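Local atomic coordinates of enolase from the environmental genome shotgun sequencing of the Sargasso Sea (PDB entry 2QGY), a protein that is of unknown function but belongs to the enolase superfamily, whose members use a magnesium ion to stabilise the enolate formed by removing a proton alpha to a carboxylate. Residues I225-D230 with G251-G256. Numbering follows the deposited sequence.
Sequences IEEPVD and GEKQSG. With MG (magnesium ion), chain C.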
# COMPACT_ATOMS: atom_id res chain seq x y z
N ILE A 225 -13.98 -15.86 -13.31
CA ILE A 225 -13.85 -16.21 -11.91
C ILE A 225 -12.90 -15.16 -11.35
O ILE A 225 -11.74 -15.09 -11.76
CB ILE A 225 -13.19 -17.62 -11.73
CG1 ILE A 225 -14.10 -18.73 -12.28
CG2 ILE A 225 -12.92 -17.90 -10.23
CD1 ILE A 225 -15.48 -18.79 -11.68
N GLU A 226 -13.40 -14.38 -10.41
CA GLU A 226 -12.67 -13.23 -9.93
C GLU A 226 -12.11 -13.49 -8.53
O GLU A 226 -12.80 -14.04 -7.66
CB GLU A 226 -13.62 -12.03 -9.95
CG GLU A 226 -13.03 -10.78 -9.40
CD GLU A 226 -13.92 -9.56 -9.66
OE1 GLU A 226 -14.60 -9.49 -10.72
OE2 GLU A 226 -13.89 -8.66 -8.82
N GLU A 227 -10.82 -13.15 -8.35
CA GLU A 227 -10.13 -13.30 -7.08
C GLU A 227 -10.33 -14.68 -6.41
O GLU A 227 -10.69 -14.76 -5.25
CB GLU A 227 -10.51 -12.18 -6.12
CG GLU A 227 -10.07 -10.80 -6.60
CD GLU A 227 -9.61 -9.98 -5.45
OE1 GLU A 227 -10.50 -9.51 -4.71
OE2 GLU A 227 -8.36 -9.86 -5.24
N PRO A 228 -10.02 -15.78 -7.14
CA PRO A 228 -10.16 -17.12 -6.52
C PRO A 228 -9.10 -17.29 -5.43
O PRO A 228 -9.29 -18.10 -4.51
CB PRO A 228 -9.91 -18.09 -7.69
CG PRO A 228 -9.08 -17.30 -8.70
CD PRO A 228 -9.47 -15.82 -8.51
N VAL A 229 -8.01 -16.54 -5.55
CA VAL A 229 -6.94 -16.53 -4.54
C VAL A 229 -6.40 -15.11 -4.37
O VAL A 229 -6.66 -14.25 -5.19
CB VAL A 229 -5.79 -17.51 -4.89
CG1 VAL A 229 -6.32 -18.97 -5.02
CG2 VAL A 229 -5.10 -17.11 -6.15
N ASP A 230 -5.59 -14.90 -3.34
CA ASP A 230 -5.05 -13.57 -3.08
C ASP A 230 -4.22 -13.09 -4.28
O ASP A 230 -3.42 -13.83 -4.81
CB ASP A 230 -4.18 -13.57 -1.81
CG ASP A 230 -3.94 -12.16 -1.30
OD1 ASP A 230 -3.12 -11.46 -1.90
OD2 ASP A 230 -4.56 -11.78 -0.27
N GLY A 251 -6.59 -8.15 -9.53
CA GLY A 251 -5.95 -6.85 -9.68
C GLY A 251 -6.61 -5.77 -8.84
O GLY A 251 -5.95 -4.82 -8.47
N GLU A 252 -7.89 -5.93 -8.53
CA GLU A 252 -8.64 -4.91 -7.78
C GLU A 252 -8.00 -4.45 -6.47
O GLU A 252 -8.17 -3.30 -6.08
CB GLU A 252 -10.07 -5.37 -7.55
CG GLU A 252 -10.25 -6.51 -6.60
CD GLU A 252 -11.72 -6.70 -6.25
OE1 GLU A 252 -12.43 -7.22 -7.10
OE2 GLU A 252 -12.17 -6.27 -5.16
N LYS A 253 -7.29 -5.32 -5.78
CA LYS A 253 -6.72 -4.93 -4.48
C LYS A 253 -5.22 -4.57 -4.58
O LYS A 253 -4.56 -4.39 -3.55
CB LYS A 253 -6.97 -6.04 -3.44
CG LYS A 253 -8.49 -6.22 -3.21
CD LYS A 253 -8.91 -6.82 -1.89
CE LYS A 253 -10.42 -7.11 -1.98
NZ LYS A 253 -11.07 -7.47 -0.70
N GLN A 254 -4.71 -4.47 -5.80
CA GLN A 254 -3.30 -4.17 -6.00
C GLN A 254 -3.15 -2.90 -6.85
O GLN A 254 -4.11 -2.45 -7.50
CB GLN A 254 -2.56 -5.36 -6.63
CG GLN A 254 -2.27 -6.48 -5.63
CD GLN A 254 -3.47 -7.40 -5.41
OE1 GLN A 254 -4.20 -7.69 -6.35
NE2 GLN A 254 -3.67 -7.86 -4.15
N SER A 255 -1.97 -2.29 -6.79
CA SER A 255 -1.71 -1.08 -7.57
C SER A 255 -0.27 -1.07 -8.00
O SER A 255 0.55 -1.84 -7.48
CB SER A 255 -2.06 0.22 -6.79
OG SER A 255 -1.31 0.30 -5.57
N GLY A 256 0.05 -0.20 -8.95
CA GLY A 256 1.41 -0.05 -9.40
C GLY A 256 1.71 -0.90 -10.62
O GLY A 256 1.17 -2.01 -10.79
MG MG C . -14.04 -8.29 -6.83
O HOH W 1 -6.78 -8.18 -6.62
O HOH W 2 -6.17 -9.83 -3.54
O HOH W 3 -12.91 -9.69 -5.81
O HOH W 4 -14.42 -7.64 -4.96
O HOH W 5 -15.62 -6.92 -7.27
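Glu226 and Glu252 meet at a magnesium ion, each giving it one carboxylate oxygen: Glu226 OE2 lies 2.0 Å from the metal and Glu252 OE1 1.9 Å. The two carboxylates are turned 64° apart; as ligands of one cation rather than a hydrogen-bonded pair, Glu226 OE2 and Glu252 OE1 lie 2.7 Å apart. Glu226 gets there fully extended, CG anti to the backbone N (chi1 176°). Asp200 and three waters complete six-coordination. Glu226 OE1, which does not bind the metal, takes a salt bridge from Lys169 and a hydrogen bond from Trp224; water 4, a metal ligand, donates to Glu252 OE2.

Beside the metal, the carboxylate of Glu227 stacks on that of Glu252, planes 15° apart, with Glu227 OE1 3.4 Å from Glu252 CD and 3.7 Å from Glu252 OE2. Lys253 crosses Glu227 at about a right angle, but its NZ stays 4.5 Å from Glu227 OE1, short of a salt bridge, and bonds instead to Asp94 O of the second subunit.

Water carries the rest. Water 3 joins the metal to Glu227 OE1, making Glu227 a second-shell residue. Water 1 donates to Glu227 OE2 (2.7 Å) and Gln254 OE1 and accepts from the N-H groups of Gly251 and Lys253, tying the acid to the type I turn 251-254. Water 2 donates to Glu227 OE2 and accepts from Gln254 NE2, a second bridge to that glutamine.

Glu226 ends strand 224-226 and Glu252 follows the neighbouring parallel strand 248-250, at the barrel's C-terminal end, where enolase-superfamily enzymes carry their metal ligands. The acids' mutual repulsion is probably offset by magnesium and, for Glu227, by waters donating to both oxygens; substrate oxygens could replace one or more water ligands, as in relatives.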